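Local coordinates for protein fimbrin (Schizosaccharomyces pombe, PDB 1RT8) that binds and crosslinks actin filaments, and acts with actin structures in cell polarity, cytokinesis, mating and spore formation, at residues A[190-198]-A[210-221]. Sequence-based numbering, arbitrary orientation.
Sequences VSDGENYTV and RAPLQTTDVLQR
Arg221 reaches across to the turn before helix 194-203 and ties it to the loop before its own helix. Its NH1 donates to Asp192 O at 2.8 Å, with the N-H bent to 142° and the oxygen somewhat out of the guanidinium plane. On the side carrying NE, Arg221 NE and NH2 both grip Thr215 O, NH2 at 2.6 Å. That oxygen lies in the guanidinium plane. CG stands anti to the backbone N (chi1 -176°) and the chain bends at chi3 (-53°), which brings the flat group between the two carbonyls. With an alanine here the donors to Asp192 O and Thr215 O are gone, and the turn would probably be held less firmly to the loop.

Asp192 OD2 and Glu194 OE1 are salt-bridged to Arg181. Both carboxylates lie beyond salt-bridge range of Arg221. Glu194 OE2 lies 4.1 Å from Arg221 NH1, well out of the guanidinium plane. The Glu194 chain crosses Leu213 at about a right angle, CG resting on CD2 at 3.6 Å. Thr197 sets OG1 against Pro212 CB at 3.6 Å, while CG2 touches Arg210 CA and Leu213 CG. Its hydroxyl also donates to Gly193 O. Val198 CG2 lies over one face of the Arg210 guanidinium, whose NH2 bonds to Ala177 O. Val218 CG2 packs on Asp192 CA at 3.7 Å.

At the turn, Asp192 OD1 accepts from Glu194 N, forming an Asx turn at the start of helix 194-203. The contact joins the start of this helix and the turn before it to the loop and first turn of helix 218-230, within the all-helical second calponin-homology domain of the first actin-binding region.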
loop_
_atom_site.group_PDB
_atom_site.type_symbol
_atom_site.label_atom_id
_atom_site.label_comp_id
_atom_site.label_asym_id
_atom_site.label_seq_id
_atom_site.Cartn_x
_atom_site.Cartn_y
_atom_site.Cartn_z
ATOM N N VAL A 190 12.072 20.764 11.682
ATOM C CA VAL A 190 12.515 21.388 10.439
ATOM C C VAL A 190 11.858 22.735 10.226
ATOM O O VAL A 190 12.177 23.442 9.270
ATOM C CB VAL A 190 12.213 20.485 9.201
ATOM C CG1 VAL A 190 12.928 19.150 9.345
ATOM C CG2 VAL A 190 10.708 20.280 9.039
ATOM N N SER A 191 10.966 23.101 11.141
ATOM C CA SER A 191 10.222 24.346 11.021
ATOM C C SER A 191 10.968 25.676 11.123
ATOM O O SER A 191 10.399 26.702 10.771
ATOM C CB SER A 191 9.046 24.350 12.011
ATOM O OG SER A 191 9.485 24.323 13.361
ATOM N N ASP A 192 12.214 25.700 11.598
ATOM C CA ASP A 192 12.895 26.992 11.671
ATOM C C ASP A 192 13.877 27.209 10.528
ATOM O O ASP A 192 14.570 28.225 10.478
ATOM C CB ASP A 192 13.600 27.206 13.025
ATOM C CG ASP A 192 14.732 26.233 13.275
ATOM O OD1 ASP A 192 15.278 25.645 12.311
ATOM O OD2 ASP A 192 15.086 26.074 14.462
ATOM N N GLY A 193 13.921 26.244 9.613
ATOM C CA GLY A 193 14.787 26.344 8.447
ATOM C C GLY A 193 16.267 26.085 8.623
ATOM O O GLY A 193 17.001 26.057 7.637
ATOM N N GLU A 194 16.715 25.892 9.861
ATOM C CA GLU A 194 18.124 25.642 10.133
ATOM C C GLU A 194 18.617 24.294 9.640
ATOM O O GLU A 194 19.624 24.210 8.942
ATOM C CB GLU A 194 18.410 25.743 11.634
ATOM C CG GLU A 194 18.517 27.158 12.159
ATOM C CD GLU A 194 19.021 27.204 13.598
ATOM O OE1 GLU A 194 19.310 26.131 14.170
ATOM O OE2 GLU A 194 19.130 28.316 14.154
ATOM N N ASN A 195 17.924 23.227 10.016
ATOM C CA ASN A 195 18.348 21.903 9.593
ATOM C C ASN A 195 18.320 21.733 8.077
ATOM O O ASN A 195 19.184 21.064 7.510
ATOM C CB ASN A 195 17.516 20.835 10.303
ATOM C CG ASN A 195 17.857 20.750 11.790
ATOM O OD1 ASN A 195 18.979 21.053 12.178
ATOM N ND2 ASN A 195 16.902 20.336 12.616
ATOM N N TYR A 196 17.344 22.357 7.426
ATOM C CA TYR A 196 17.245 22.293 5.973
ATOM C C TYR A 196 18.462 22.992 5.360
ATOM O O TYR A 196 19.088 22.468 4.433
ATOM C CB TYR A 196 15.963 22.981 5.497
ATOM C CG TYR A 196 14.699 22.137 5.589
ATOM C CD1 TYR A 196 13.451 22.750 5.727
ATOM C CD2 TYR A 196 14.743 20.746 5.499
ATOM C CE1 TYR A 196 12.281 22.010 5.773
ATOM C CE2 TYR A 196 13.560 19.977 5.541
ATOM C CZ TYR A 196 12.335 20.625 5.679
ATOM O OH TYR A 196 11.154 19.913 5.723
ATOM N N THR A 197 18.796 24.172 5.884
ATOM C CA THR A 197 19.945 24.935 5.391
ATOM C C THR A 197 21.246 24.135 5.500
ATOM O O THR A 197 22.039 24.106 4.567
ATOM C CB THR A 197 20.110 26.256 6.166
ATOM O OG1 THR A 197 18.988 27.107 5.904
ATOM C CG2 THR A 197 21.386 26.973 5.743
ATOM N N VAL A 198 21.472 23.495 6.644
ATOM C CA VAL A 198 22.681 22.701 6.831
ATOM C C VAL A 198 22.649 21.503 5.879
ATOM O O VAL A 198 23.659 21.162 5.262
ATOM C CB VAL A 198 22.806 22.215 8.296
ATOM C CG1 VAL A 198 24.010 21.311 8.447
ATOM C CG2 VAL A 198 22.950 23.416 9.229
ATOM N N ARG A 210 25.488 28.490 4.196
ATOM C CA ARG A 210 24.853 28.521 5.507
ATOM C C ARG A 210 24.416 29.940 5.866
ATOM O O ARG A 210 24.042 30.216 7.007
ATOM C CB ARG A 210 25.801 27.974 6.588
ATOM C CG ARG A 210 26.044 26.458 6.536
ATOM C CD ARG A 210 26.786 25.961 7.793
ATOM N NE ARG A 210 26.975 24.509 7.802
ATOM C CZ ARG A 210 27.442 23.811 8.840
ATOM N NH1 ARG A 210 27.779 24.419 9.964
ATOM N NH2 ARG A 210 27.570 22.493 8.756
ATOM N N ALA A 211 24.444 30.836 4.884
ATOM C CA ALA A 211 24.053 32.227 5.108
ATOM C C ALA A 211 22.648 32.389 5.706
ATOM O O ALA A 211 22.426 33.259 6.544
ATOM C CB ALA A 211 24.158 33.015 3.801
ATOM N N PRO A 212 21.676 31.560 5.278
ATOM C CA PRO A 212 20.326 31.697 5.837
ATOM C C PRO A 212 20.312 31.585 7.365
ATOM O O PRO A 212 19.442 32.141 8.036
ATOM C CB PRO A 212 19.559 30.561 5.163
ATOM C CG PRO A 212 20.232 30.468 3.828
ATOM C CD PRO A 212 21.691 30.560 4.196
ATOM N N LEU A 213 21.277 30.857 7.908
ATOM C CA LEU A 213 21.364 30.697 9.354
ATOM C C LEU A 213 21.468 32.064 10.029
ATOM O O LEU A 213 21.045 32.233 11.175
ATOM C CB LEU A 213 22.577 29.837 9.714
ATOM C CG LEU A 213 22.495 28.376 9.261
ATOM C CD1 LEU A 213 23.799 27.643 9.579
ATOM C CD2 LEU A 213 21.321 27.707 9.951
ATOM N N GLN A 214 22.000 33.042 9.294
ATOM C CA GLN A 214 22.182 34.403 9.800
ATOM C C GLN A 214 20.940 35.299 9.709
ATOM O O GLN A 214 20.926 36.411 10.246
ATOM C CB GLN A 214 23.344 35.078 9.063
ATOM C CG GLN A 214 24.624 34.257 9.049
ATOM C CD GLN A 214 24.999 33.750 10.427
ATOM O OE1 GLN A 214 24.983 34.504 11.404
ATOM N NE2 GLN A 214 25.348 32.463 10.514
ATOM N N THR A 215 19.909 34.822 9.023
ATOM C CA THR A 215 18.669 35.581 8.874
ATOM C C THR A 215 17.846 35.366 10.139
ATOM O O THR A 215 17.549 34.230 10.498
ATOM C CB THR A 215 17.869 35.083 7.649
ATOM O OG1 THR A 215 18.676 35.221 6.470
ATOM C CG2 THR A 215 16.579 35.879 7.483
ATOM N N THR A 216 17.471 36.449 10.811
ATOM C CA THR A 216 16.707 36.328 12.047
ATOM C C THR A 216 15.217 36.081 11.844
ATOM O O THR A 216 14.617 35.311 12.591
ATOM C CB THR A 216 16.894 37.564 12.942
ATOM O OG1 THR A 216 16.371 38.721 12.281
ATOM C CG2 THR A 216 18.377 37.773 13.236
ATOM N N ASP A 217 14.609 36.730 10.856
ATOM C CA ASP A 217 13.188 36.499 10.604
ATOM C C ASP A 217 13.056 35.084 10.031
ATOM O O ASP A 217 13.532 34.806 8.928
ATOM C CB ASP A 217 12.635 37.524 9.609
ATOM C CG ASP A 217 11.135 37.374 9.395
ATOM O OD1 ASP A 217 10.705 36.302 8.915
ATOM O OD2 ASP A 217 10.383 38.323 9.711
ATOM N N VAL A 218 12.417 34.194 10.789
ATOM C CA VAL A 218 12.253 32.803 10.373
ATOM C C VAL A 218 11.456 32.648 9.080
ATOM O O VAL A 218 11.710 31.739 8.289
ATOM C CB VAL A 218 11.574 31.956 11.484
ATOM C CG1 VAL A 218 10.126 32.390 11.671
ATOM C CG2 VAL A 218 11.649 30.483 11.131
ATOM N N LEU A 219 10.497 33.536 8.859
ATOM C CA LEU A 219 9.699 33.458 7.654
ATOM C C LEU A 219 10.559 33.781 6.443
ATOM O O LEU A 219 10.387 33.185 5.381
ATOM C CB LEU A 219 8.507 34.409 7.742
ATOM C CG LEU A 219 7.333 34.063 6.827
ATOM C CD1 LEU A 219 7.074 32.552 6.854
ATOM C CD2 LEU A 219 6.102 34.836 7.277
ATOM N N GLN A 220 11.494 34.715 6.603
ATOM C CA GLN A 220 12.382 35.085 5.504
ATOM C C GLN A 220 13.412 33.995 5.290
ATOM O O GLN A 220 13.810 33.715 4.162
ATOM C CB GLN A 220 13.113 36.399 5.793
ATOM C CG GLN A 220 12.234 37.638 5.777
ATOM C CD GLN A 220 13.010 38.893 6.148
ATOM O OE1 GLN A 220 14.049 39.191 5.553
ATOM N NE2 GLN A 220 12.508 39.632 7.133
ATOM N N ARG A 221 13.858 33.385 6.380
ATOM C CA ARG A 221 14.840 32.320 6.270
ATOM C C ARG A 221 14.232 31.156 5.491
ATOM O O ARG A 221 14.898 30.536 4.659
ATOM C CB ARG A 221 15.260 31.847 7.661
ATOM C CG ARG A 221 16.360 30.803 7.655
ATOM C CD ARG A 221 16.554 30.269 9.059
ATOM N NE ARG A 221 16.774 31.361 10.004
ATOM C CZ ARG A 221 16.596 31.262 11.316
ATOM N NH1 ARG A 221 16.194 30.112 11.843
ATOM N NH2 ARG A 221 16.810 32.315 12.104
#